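Local atomic coordinates of intracellular exo-alpha-(1->5)-L-arabinofuranosidase (Bifidobacterium longum, PDB entry 2Y2W), a protein that cleaves terminal alpha-L-arabinofuranosyl residues from arabinans and arabinoxylan, working as an intracellular exo-acting glycoside hydrolase of family 51. Residues D[287-292]-D[297-302]; D[341-346]-D[378-383]; D[386-391]-D[428-433]; D[406-409]-D[413-416]. All coordinates share one frame; numbering follows the deposited sequence.

In the fold
The four contacts lie at or near the C-terminal ends of the last three strands of a (beta/alpha)8 barrel. Interaction 1 is partly buried and lies farthest from the centre of the chain; the other three are buried. Interactions 2 and 3 share helix 382-397, and interaction 4 is nested in the chain between the two halves of interaction 3. Chemistry changes with place. The outer contact rests on one serine-aspartate pair. Interaction 2 mixes two hydrogen bonds with apolar packing, interaction 3 rests on a carboxylate and a bridging water, and interaction 4 gathers donors on one carbonyl oxygen. The E388-R407 salt bridge ties interactions 3 and 4 together.

Interaction 1. Residues D[287-292]-D[297-302]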
loop_
_atom_site.group_PDB
_atom_site.type_symbol
_atom_site.label_atom_id
_atom_site.label_comp_id
_atom_site.label_asym_id
_atom_site.label_seq_id
_atom_site.Cartn_x
_atom_site.Cartn_y
_atom_site.Cartn_z
ATOM N N TYR D 287 17.268 29.000 -1.641
ATOM C CA TYR D 287 17.241 30.359 -2.184
ATOM C C TYR D 287 18.360 30.592 -3.194
ATOM O O TYR D 287 19.445 30.030 -3.061
ATOM C CB TYR D 287 17.346 31.393 -1.061
ATOM C CG TYR D 287 16.362 31.187 0.065
ATOM C CD1 TYR D 287 15.043 31.626 -0.047
ATOM C CD2 TYR D 287 16.750 30.555 1.244
ATOM C CE1 TYR D 287 14.136 31.438 0.988
ATOM C CE2 TYR D 287 15.851 30.361 2.285
ATOM C CZ TYR D 287 14.546 30.807 2.150
ATOM O OH TYR D 287 13.654 30.621 3.180
ATOM N N PHE D 288 18.085 31.422 -4.201
ATOM C CA PHE D 288 19.084 31.800 -5.209
ATOM C C PHE D 288 18.762 33.136 -5.878
ATOM O O PHE D 288 17.656 33.657 -5.736
ATOM C CB PHE D 288 19.281 30.686 -6.253
ATOM C CG PHE D 288 18.114 30.492 -7.191
ATOM C CD1 PHE D 288 16.955 29.845 -6.769
ATOM C CD2 PHE D 288 18.189 30.932 -8.509
ATOM C CE1 PHE D 288 15.884 29.657 -7.639
ATOM C CE2 PHE D 288 17.126 30.748 -9.387
ATOM C CZ PHE D 288 15.969 30.108 -8.951
ATOM N N ASP D 289 19.745 33.685 -6.589
ATOM C CA ASP D 289 19.567 34.921 -7.349
ATOM C C ASP D 289 18.919 34.603 -8.693
ATOM O O ASP D 289 19.560 34.036 -9.582
ATOM C CB ASP D 289 20.915 35.628 -7.546
ATOM C CG ASP D 289 20.778 36.998 -8.203
ATOM O OD1 ASP D 289 19.700 37.620 -8.101
ATOM O OD2 ASP D 289 21.766 37.456 -8.816
ATOM N N ARG D 290 17.645 34.969 -8.827
ATOM C CA ARG D 290 16.842 34.618 -10.004
ATOM C C ARG D 290 17.284 35.331 -11.282
ATOM O O ARG D 290 16.990 34.870 -12.388
ATOM C CB ARG D 290 15.351 34.863 -9.744
ATOM C CG ARG D 290 14.744 33.932 -8.701
ATOM C CD ARG D 290 13.228 34.037 -8.664
ATOM N NE ARG D 290 12.680 33.536 -7.404
ATOM C CZ ARG D 290 12.325 32.273 -7.176
ATOM N NH1 ARG D 290 12.453 31.353 -8.126
ATOM N NH2 ARG D 290 11.841 31.929 -5.991
ATOM N N GLY D 291 17.986 36.451 -11.124
ATOM C CA GLY D 291 18.526 37.188 -12.260
ATOM C C GLY D 291 20.039 37.247 -12.239
ATOM O O GLY D 291 20.627 38.290 -12.526
ATOM N N HIS D 292 20.670 36.124 -11.901
ATOM C CA HIS D 292 22.128 36.048 -11.828
ATOM C C HIS D 292 22.753 35.979 -13.221
ATOM O O HIS D 292 23.916 36.347 -13.409
ATOM C CB HIS D 292 22.567 34.860 -10.968
ATOM C CG HIS D 292 22.369 33.528 -11.624
ATOM N ND1 HIS D 292 21.130 32.939 -11.755
ATOM C CD2 HIS D 292 23.256 32.668 -12.177
ATOM C CE1 HIS D 292 21.262 31.776 -12.367
ATOM N NE2 HIS D 292 22.541 31.587 -12.634
ATOM N N ALA D 297 19.913 43.967 -10.487
ATOM C CA ALA D 297 20.021 44.501 -9.129
ATOM C C ALA D 297 18.766 44.266 -8.285
ATOM O O ALA D 297 18.838 44.238 -7.053
ATOM C CB ALA D 297 20.363 45.987 -9.171
ATOM N N ALA D 298 17.625 44.109 -8.953
ATOM C CA ALA D 298 16.347 43.889 -8.277
ATOM C C ALA D 298 16.266 42.485 -7.689
ATOM O O ALA D 298 15.871 42.313 -6.535
ATOM C CB ALA D 298 15.187 44.136 -9.237
ATOM N N SER D 299 16.646 41.492 -8.491
ATOM C CA SER D 299 16.640 40.092 -8.074
ATOM C C SER D 299 17.690 39.829 -6.995
ATOM O O SER D 299 17.466 39.025 -6.085
ATOM C CB SER D 299 16.876 39.177 -9.277
ATOM O OG SER D 299 18.152 39.410 -9.846
ATOM N N MET D 300 18.829 40.511 -7.114
ATOM C CA MET D 300 19.904 40.455 -6.123
ATOM C C MET D 300 19.433 40.953 -4.756
ATOM O O MET D 300 19.677 40.299 -3.740
ATOM C CB MET D 300 21.119 41.256 -6.614
ATOM C CG MET D 300 22.212 41.521 -5.573
ATOM S SD MET D 300 22.913 40.044 -4.809
ATOM C CE MET D 300 23.750 39.273 -6.193
ATOM N N GLN D 301 18.753 42.097 -4.742
ATOM C CA GLN D 301 18.234 42.690 -3.504
ATOM C C GLN D 301 17.154 41.826 -2.844
ATOM O O GLN D 301 17.069 41.769 -1.617
ATOM C CB GLN D 301 17.715 44.115 -3.753
ATOM C CG GLN D 301 17.454 44.933 -2.483
ATOM C CD GLN D 301 18.728 45.302 -1.735
ATOM O OE1 GLN D 301 19.411 46.267 -2.080
ATOM N NE2 GLN D 301 19.043 44.539 -0.694
ATOM N N ASP D 302 16.334 41.164 -3.661
ATOM C CA ASP D 302 15.356 40.194 -3.161
ATOM C C ASP D 302 16.066 39.009 -2.505
ATOM O O ASP D 302 15.641 38.514 -1.457
ATOM C CB ASP D 302 14.461 39.683 -4.298
ATOM C CG ASP D 302 13.585 40.770 -4.903
ATOM O OD1 ASP D 302 13.690 41.946 -4.491
ATOM O OD2 ASP D 302 12.786 40.437 -5.808
#
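S299 OG sits 2.9 Å from D289 OD1, and A296 O is a second acceptor within reach of the same hydroxyl proton. The contact closes a beta-alpha loop of the (beta/alpha)8 barrel. D289 opens a type I beta turn just past strand 280-287, and S299 lies in the first turns of helix 297-304. With D289 CG anti to the backbone N (chi1 -174°), the carboxylate is carried across to the helix. Its OD1 also approaches M300 N at 3.2 Å, but the angle is too poor for a bond. Its OD2 meets the methyl of M300, with CE 3.8 Å away; the two side chains cross nearly at a right angle. An alanine at D289 would have no carboxylate, which would probably leave S299 OG without its partner in the loop and open a gap beside the M300 methyl. G291 comes close to the same serine, its N lying 3.2 Å from S299 OG. A beta carbon on this glycine would clash with that hydroxyl, so the tight approach suits a residue without a side chain. F303 of the same helix packs on D289. The turn is braced from within by H292, whose ring also meets Y345. H292 ND1 gives a hydrogen bond of 2.9 Å to D289 O, almost in line with the carbonyl bond but with the oxygen 25° out of the imidazole plane.

Interaction 2. Residues D[341-346]-D[378-383]; sequences WGVWYS and DIYTAA
Y380 OH donates a 2.6 Å hydrogen bond to V343 O, meeting it nearly end-on to the carbonyl. This is the tight part of the contact, set in the loop after barrel strand 335-341. The phenol edge that holds the bond also takes apolar packing, with V343 CG1 3.7 Å from Y380 CE1. A second bond lies beside it. D378 CG lies anti to its carbonyl carbon (chi1 -73°), which carries OD2 to the backbone of Y345. Y345 N points to D378 OD2 at 3.0 Å, reaching the oxygen on its syn side but 29° out of the carboxylate plane. Y345 is the centre of an inverse gamma turn, and its phenol plane stands almost perpendicular to the carboxylate; its OH bonds to D384. Y345 N would probably lose its acceptor if D378 gave way to an alanine, leaving the turn freer to shift. The looser side is at W344 and I379. W344, by similarity important for substrate recognition, is partly exposed and touches D378 only through an edge, CD1 to OD2 at 3.4 Å, while I379 is exposed and points away from the contact. T381 caps the start of helix 382-397, and Q428 bonds to the backbone of D378 and Y380. V343 packs on F303 of helix 297-304, and W341 pairs through its backbone with A408 of strand 402-408.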
loop_
_atom_site.group_PDB
_atom_site.type_symbol
_atom_site.label_atom_id
_atom_site.label_comp_id
_atom_site.label_asym_id
_atom_site.label_seq_id
_atom_site.Cartn_x
_atom_site.Cartn_y
_atom_site.Cartn_z
ATOM N N TRP D 341 18.271 23.255 4.002
ATOM C CA TRP D 341 18.345 24.698 3.789
ATOM C C TRP D 341 19.636 25.089 3.078
ATOM O O TRP D 341 20.590 24.313 3.042
ATOM C CB TRP D 341 18.185 25.466 5.111
ATOM C CG TRP D 341 19.367 25.374 6.041
ATOM C CD1 TRP D 341 19.586 24.424 6.997
ATOM C CD2 TRP D 341 20.484 26.273 6.107
ATOM N NE1 TRP D 341 20.768 24.670 7.650
ATOM C CE2 TRP D 341 21.341 25.799 7.124
ATOM C CE3 TRP D 341 20.844 27.432 5.404
ATOM C CZ2 TRP D 341 22.537 26.443 7.460
ATOM C CZ3 TRP D 341 22.035 28.071 5.735
ATOM C CH2 TRP D 341 22.866 27.573 6.756
ATOM N N GLY D 342 19.651 26.291 2.504
ATOM C CA GLY D 342 20.849 26.827 1.864
ATOM C C GLY D 342 20.602 27.472 0.515
ATOM O O GLY D 342 19.461 27.573 0.062
ATOM N N VAL D 343 21.686 27.909 -0.122
ATOM C CA VAL D 343 21.622 28.531 -1.438
ATOM C C VAL D 343 21.760 27.474 -2.530
ATOM O O VAL D 343 22.731 26.717 -2.545
ATOM C CB VAL D 343 22.708 29.630 -1.603
ATOM C CG1 VAL D 343 22.767 30.132 -3.040
ATOM C CG2 VAL D 343 22.447 30.790 -0.652
ATOM N N TRP D 344 20.777 27.426 -3.431
ATOM C CA TRP D 344 20.808 26.518 -4.583
ATOM C C TRP D 344 20.170 27.138 -5.825
ATOM O O TRP D 344 18.982 27.468 -5.830
ATOM C CB TRP D 344 20.147 25.175 -4.237
ATOM C CG TRP D 344 19.925 24.238 -5.412
ATOM C CD1 TRP D 344 20.720 24.090 -6.515
ATOM C CD2 TRP D 344 18.850 23.300 -5.570
ATOM N NE1 TRP D 344 20.199 23.136 -7.355
ATOM C CE2 TRP D 344 19.053 22.632 -6.798
ATOM C CE3 TRP D 344 17.734 22.962 -4.792
ATOM C CZ2 TRP D 344 18.180 21.646 -7.271
ATOM C CZ3 TRP D 344 16.865 21.978 -5.263
ATOM C CH2 TRP D 344 17.094 21.334 -6.492
ATOM N N TYR D 345 20.979 27.288 -6.872
ATOM C CA TYR D 345 20.512 27.765 -8.172
ATOM C C TYR D 345 19.793 26.635 -8.908
ATOM O O TYR D 345 20.400 25.889 -9.681
ATOM C CB TYR D 345 21.681 28.327 -8.992
ATOM C CG TYR D 345 22.191 29.657 -8.479
ATOM C CD1 TYR D 345 23.199 29.717 -7.514
ATOM C CD2 TYR D 345 21.661 30.855 -8.952
ATOM C CE1 TYR D 345 23.664 30.943 -7.032
ATOM C CE2 TYR D 345 22.116 32.083 -8.477
ATOM C CZ TYR D 345 23.115 32.121 -7.520
ATOM O OH TYR D 345 23.562 33.338 -7.055
ATOM N N SER D 346 18.492 26.523 -8.650
ATOM C CA SER D 346 17.684 25.390 -9.104
ATOM C C SER D 346 17.206 25.486 -10.554
ATOM O O SER D 346 16.610 24.541 -11.077
ATOM C CB SER D 346 16.496 25.173 -8.160
ATOM O OG SER D 346 15.778 26.375 -7.949
ATOM N N ASP D 378 27.261 23.991 -7.638
ATOM C CA ASP D 378 27.217 25.449 -7.664
ATOM C C ASP D 378 28.486 26.059 -7.085
ATOM O O ASP D 378 28.972 25.628 -6.037
ATOM C CB ASP D 378 25.987 25.966 -6.909
ATOM C CG ASP D 378 24.689 25.741 -7.673
ATOM O OD1 ASP D 378 24.734 25.475 -8.895
ATOM O OD2 ASP D 378 23.613 25.841 -7.043
ATOM N N ILE D 379 29.015 27.056 -7.790
ATOM C CA ILE D 379 30.224 27.758 -7.369
ATOM C C ILE D 379 29.791 29.070 -6.718
ATOM O O ILE D 379 29.276 29.967 -7.388
ATOM C CB ILE D 379 31.195 28.008 -8.561
ATOM C CG1 ILE D 379 31.205 26.820 -9.537
ATOM C CG2 ILE D 379 32.602 28.287 -8.064
ATOM C CD1 ILE D 379 31.915 25.559 -9.026
ATOM N N TYR D 380 29.994 29.164 -5.405
ATOM C CA TYR D 380 29.367 30.207 -4.595
ATOM C C TYR D 380 30.055 31.563 -4.647
ATOM O O TYR D 380 31.274 31.666 -4.514
ATOM C CB TYR D 380 29.222 29.750 -3.142
ATOM C CG TYR D 380 28.154 28.700 -2.924
ATOM C CD1 TYR D 380 26.811 28.978 -3.183
ATOM C CD2 TYR D 380 28.484 27.436 -2.444
ATOM C CE1 TYR D 380 25.828 28.020 -2.980
ATOM C CE2 TYR D 380 27.505 26.471 -2.235
ATOM C CZ TYR D 380 26.182 26.771 -2.507
ATOM O OH TYR D 380 25.212 25.823 -2.300
ATOM N N THR D 381 29.242 32.599 -4.822
ATOM C CA THR D 381 29.708 33.979 -4.875
ATOM C C THR D 381 29.743 34.583 -3.476
ATOM O O THR D 381 29.151 34.036 -2.542
ATOM C CB THR D 381 28.789 34.844 -5.759
ATOM O OG1 THR D 381 27.456 34.824 -5.229
ATOM C CG2 THR D 381 28.771 34.328 -7.193
ATOM N N ALA D 382 30.432 35.717 -3.344
ATOM C CA ALA D 382 30.505 36.448 -2.080
ATOM C C ALA D 382 29.118 36.766 -1.530
ATOM O O ALA D 382 28.917 36.776 -0.317
ATOM C CB ALA D 382 31.312 37.725 -2.256
ATOM N N ALA D 383 28.168 37.017 -2.430
ATOM C CA ALA D 383 26.788 37.315 -2.054
ATOM C C ALA D 383 26.062 36.088 -1.504
ATOM O O ALA D 383 25.313 36.194 -0.532
ATOM C CB ALA D 383 26.030 37.902 -3.235
#

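Interaction 3. Residues D[386-391]-D[428-433]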
loop_
_atom_site.group_PDB
_atom_site.type_symbol
_atom_site.label_atom_id
_atom_site.label_comp_id
_atom_site.label_asym_id
_atom_site.label_seq_id
_atom_site.Cartn_x
_atom_site.Cartn_y
_atom_site.Cartn_z
ATOM N N VAL D 386 26.904 35.610 2.117
ATOM C CA VAL D 386 26.282 36.606 2.998
ATOM C C VAL D 386 24.817 36.253 3.283
ATOM O O VAL D 386 24.321 36.475 4.391
ATOM C CB VAL D 386 26.417 38.056 2.431
ATOM C CG1 VAL D 386 25.712 39.076 3.324
ATOM C CG2 VAL D 386 27.885 38.436 2.272
ATOM N N VAL D 387 24.141 35.689 2.284
ATOM C CA VAL D 387 22.758 35.233 2.441
ATOM C C VAL D 387 22.672 34.070 3.435
ATOM O O VAL D 387 21.788 34.051 4.292
ATOM C CB VAL D 387 22.111 34.860 1.074
ATOM C CG1 VAL D 387 20.706 34.285 1.262
ATOM C CG2 VAL D 387 22.054 36.077 0.171
ATOM N N GLU D 388 23.599 33.118 3.327
ATOM C CA GLU D 388 23.651 31.982 4.254
ATOM C C GLU D 388 23.989 32.414 5.680
ATOM O O GLU D 388 23.465 31.849 6.643
ATOM C CB GLU D 388 24.624 30.906 3.766
ATOM C CG GLU D 388 24.059 30.046 2.642
ATOM C CD GLU D 388 24.866 28.784 2.376
ATOM O OE1 GLU D 388 25.598 28.318 3.282
ATOM O OE2 GLU D 388 24.762 28.250 1.251
ATOM N N GLY D 389 24.855 33.420 5.804
ATOM C CA GLY D 389 25.173 34.031 7.092
ATOM C C GLY D 389 23.946 34.596 7.784
ATOM O O GLY D 389 23.782 34.438 8.996
ATOM N N SER D 390 23.078 35.245 7.008
ATOM C CA SER D 390 21.836 35.818 7.536
ATOM C C SER D 390 20.785 34.751 7.840
ATOM O O SER D 390 19.982 34.918 8.763
ATOM C CB SER D 390 21.264 36.881 6.588
ATOM O OG SER D 390 20.702 36.298 5.425
ATOM N N LEU D 391 20.787 33.666 7.066
ATOM C CA LEU D 391 19.888 32.536 7.324
ATOM C C LEU D 391 20.219 31.873 8.659
ATOM O O LEU D 391 19.320 31.564 9.443
ATOM C CB LEU D 391 19.935 31.508 6.188
ATOM C CG LEU D 391 19.396 31.884 4.803
ATOM C CD1 LEU D 391 19.669 30.761 3.817
ATOM C CD2 LEU D 391 17.913 32.219 4.829
ATOM N N GLN D 428 34.502 26.736 0.059
ATOM C CA GLN D 428 33.735 27.717 -0.694
ATOM C C GLN D 428 33.489 28.920 0.199
ATOM O O GLN D 428 33.799 28.884 1.389
ATOM C CB GLN D 428 32.409 27.128 -1.179
ATOM C CG GLN D 428 32.567 26.037 -2.217
ATOM C CD GLN D 428 31.610 26.194 -3.379
ATOM O OE1 GLN D 428 31.613 27.215 -4.064
ATOM N NE2 GLN D 428 30.795 25.176 -3.616
ATOM N N THR D 429 32.928 29.981 -0.370
ATOM C CA THR D 429 32.649 31.201 0.386
ATOM C C THR D 429 31.650 30.953 1.515
ATOM O O THR D 429 31.714 31.609 2.554
ATOM C CB THR D 429 32.134 32.338 -0.525
ATOM O OG1 THR D 429 30.876 31.967 -1.102
ATOM C CG2 THR D 429 33.133 32.632 -1.637
ATOM N N THR D 430 30.742 29.999 1.306
ATOM C CA THR D 430 29.702 29.657 2.281
ATOM C C THR D 430 30.228 28.843 3.464
ATOM O O THR D 430 29.522 28.659 4.457
ATOM C CB THR D 430 28.548 28.870 1.624
ATOM O OG1 THR D 430 29.078 27.724 0.946
ATOM C CG2 THR D 430 27.794 29.739 0.630
ATOM N N PHE D 431 31.462 28.356 3.344
ATOM C CA PHE D 431 32.143 27.611 4.408
ATOM C C PHE D 431 32.373 28.460 5.657
ATOM O O PHE D 431 32.134 28.008 6.779
ATOM C CB PHE D 431 33.486 27.086 3.884
ATOM C CG PHE D 431 34.209 26.177 4.836
ATOM C CD1 PHE D 431 35.008 26.698 5.851
ATOM C CD2 PHE D 431 34.113 24.796 4.702
ATOM C CE1 PHE D 431 35.685 25.857 6.729
ATOM C CE2 PHE D 431 34.789 23.943 5.574
ATOM C CZ PHE D 431 35.576 24.476 6.588
ATOM N N TYR D 432 32.830 29.689 5.445
ATOM C CA TYR D 432 33.322 30.553 6.520
ATOM C C TYR D 432 32.260 31.096 7.493
ATOM O O TYR D 432 32.531 31.181 8.690
ATOM C CB TYR D 432 34.181 31.686 5.940
ATOM C CG TYR D 432 35.352 31.196 5.108
ATOM C CD1 TYR D 432 36.529 30.752 5.714
ATOM C CD2 TYR D 432 35.283 31.173 3.713
ATOM C CE1 TYR D 432 37.609 30.300 4.953
ATOM C CE2 TYR D 432 36.357 30.720 2.943
ATOM C CZ TYR D 432 37.516 30.286 3.571
ATOM O OH TYR D 432 38.586 29.841 2.819
ATOM N N PRO D 433 31.059 31.470 6.995
ATOM C CA PRO D 433 30.023 31.888 7.944
ATOM C C PRO D 433 29.483 30.738 8.789
ATOM O O PRO D 433 29.065 30.959 9.931
ATOM C CB PRO D 433 28.912 32.445 7.042
ATOM C CG PRO D 433 29.566 32.733 5.753
ATOM C CD PRO D 433 30.630 31.697 5.605
HETATM O O HOH W 1 26.913 29.232 5.688
#
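E388 lays its carboxylate against the side chain of T430, the two side chains meeting at a slant. OE1 of E388 lies 3.4 Å from T430 CB, and OE2 of E388 is equally near T430 CG2. This is van der Waals contact, and no direct hydrogen bond joins the two segments. T430 turns its methyl to the glutamate because CG2 stands anti to its own carbonyl carbon, leaving OG1 between the backbone N and that carbon (chi1 54°). A water joins this first shell. It donates to E388 OE1 and to T430 O, both at 2.9 Å, and so bridges helix 382-397 to the turn that leads into helix 431-440. Next to E388, G389 CA packs on P433 CB at 4.1 Å, three residues after T430. Outside the two segments, R407 NH2 of strand 402-408 grips E388 OE2 directly in a salt bridge, and V343 N adds a weak hydrogen bond to the same oxygen.

Farther out lies what positions T430. F431 N bonds to Q428 O at 3.1 Å and helps shape the turn holding it. T429 OG1 ties that turn to T381 O, at the start of helix 382-397. The contact thus joins helix 382-397, which follows the seventh barrel strand, to helix 431-440, which comes after the eighth. The chemistry is that of a buried carboxylate with both oxygens engaged: the water is one partner of OE1, and R407 is the main one of OE2. The nearby positive charge probably favours its ionised form.

Interaction 4. Residues D[406-409]-D[413-416]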
loop_
_atom_site.group_PDB
_atom_site.type_symbol
_atom_site.label_atom_id
_atom_site.label_comp_id
_atom_site.label_asym_id
_atom_site.label_seq_id
_atom_site.Cartn_x
_atom_site.Cartn_y
_atom_site.Cartn_z
ATOM N N SER D 406 19.786 21.215 8.984
ATOM C CA SER D 406 20.761 20.515 8.159
ATOM C C SER D 406 21.001 21.269 6.863
ATOM O O SER D 406 20.102 21.376 6.026
ATOM C CB SER D 406 20.303 19.085 7.855
ATOM O OG SER D 406 19.849 18.425 9.022
ATOM N N ARG D 407 22.212 21.797 6.706
ATOM C CA ARG D 407 22.579 22.509 5.490
ATOM C C ARG D 407 22.847 21.515 4.364
ATOM O O ARG D 407 23.579 20.539 4.544
ATOM C CB ARG D 407 23.798 23.403 5.716
ATOM C CG ARG D 407 23.941 24.490 4.659
ATOM C CD ARG D 407 25.393 24.835 4.390
ATOM N NE ARG D 407 25.545 25.554 3.126
ATOM C CZ ARG D 407 25.671 24.971 1.935
ATOM N NH1 ARG D 407 25.663 23.648 1.823
ATOM N NH2 ARG D 407 25.801 25.715 0.846
ATOM N N ALA D 408 22.243 21.772 3.209
ATOM C CA ALA D 408 22.376 20.900 2.048
ATOM C C ALA D 408 23.279 21.532 0.987
ATOM O O ALA D 408 23.016 22.650 0.547
ATOM C CB ALA D 408 21.002 20.593 1.463
ATOM N N GLN D 409 24.351 20.846 0.585
ATOM C CA GLN D 409 24.785 19.571 1.161
ATOM C C GLN D 409 26.246 19.665 1.618
ATOM O O GLN D 409 26.843 20.741 1.564
ATOM C CB GLN D 409 24.574 18.421 0.165
ATOM C CG GLN D 409 23.126 17.931 0.094
ATOM C CD GLN D 409 22.903 16.827 -0.920
ATOM O OE1 GLN D 409 23.796 16.029 -1.200
ATOM N NE2 GLN D 409 21.695 16.769 -1.467
ATOM N N VAL D 413 28.108 18.803 -3.878
ATOM C CA VAL D 413 26.736 19.146 -4.221
ATOM C C VAL D 413 26.290 20.304 -3.339
ATOM O O VAL D 413 26.216 20.160 -2.117
ATOM C CB VAL D 413 25.799 17.928 -4.023
ATOM C CG1 VAL D 413 24.352 18.296 -4.326
ATOM C CG2 VAL D 413 26.247 16.759 -4.890
ATOM N N ILE D 414 25.991 21.445 -3.965
ATOM C CA ILE D 414 25.644 22.689 -3.251
ATOM C C ILE D 414 26.324 22.789 -1.876
ATOM O O ILE D 414 25.663 22.856 -0.836
ATOM C CB ILE D 414 24.100 22.921 -3.154
ATOM C CG1 ILE D 414 23.347 21.624 -2.806
ATOM C CG2 ILE D 414 23.586 23.545 -4.447
ATOM C CD1 ILE D 414 21.883 21.818 -2.451
ATOM N N ALA D 415 27.654 22.809 -1.890
ATOM C CA ALA D 415 28.437 22.518 -0.691
ATOM C C ALA D 415 29.481 23.572 -0.322
ATOM O O ALA D 415 30.032 24.231 -1.201
ATOM C CB ALA D 415 29.104 21.173 -0.848
ATOM N N PRO D 416 29.758 23.723 0.990
ATOM C CA PRO D 416 30.858 24.568 1.457
ATOM C C PRO D 416 32.214 23.920 1.180
ATOM O O PRO D 416 33.222 24.613 1.051
ATOM C CB PRO D 416 30.608 24.666 2.963
ATOM C CG PRO D 416 29.825 23.454 3.303
ATOM C CD PRO D 416 28.987 23.153 2.113
#
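I414 O accepts from both R407 and Q409, and this carbonyl organises the contact. R407 CG lies opposite its backbone N (chi1 -161°) and the chain bends at chi2, bringing NH1 to I414 O. R407 NH1 meets that oxygen at 2.8 Å with a nearly straight bond (164°), in the plane of both the guanidinium and the carbonyl. R407 NH2 adds a weak bond to the same oxygen. Q409 N is also 2.8 Å from I414 O, but comes from well above the carbonyl plane; it has a weak second bond to V413 O. The chain doubles back here in a short loop after strand 402-408, the eighth strand of the (beta/alpha)8 barrel. The peptide bond between A408 and Q409 is cis, so the A408 C=O and the Q409 N-H point to the same side; the N-H goes to I414 O and brings A408 O to 3.0 Å from it, two acceptors without a proton between them. Q409 O is met by a CA-H...O contact from A415 CA at 3.3 Å. P416 CD lies over one face of the guanidinium, toward its rim, 3.4 Å from R407 NH1. Besides its salt bridge, R407 NH2 has a weak bond to Y380 OH, while R407 O accepts from S66 OG. The Q409 side chain runs alongside V413, and its NE2 bonds weakly to E69 OE1. Both Q409 and E69 are expected to bind arabinofuranose, by similarity. The arginine's charge probably offsets the crowding of carbonyl oxygens and polarises I414 O, holding the loop that presents Q409 to the sugar site.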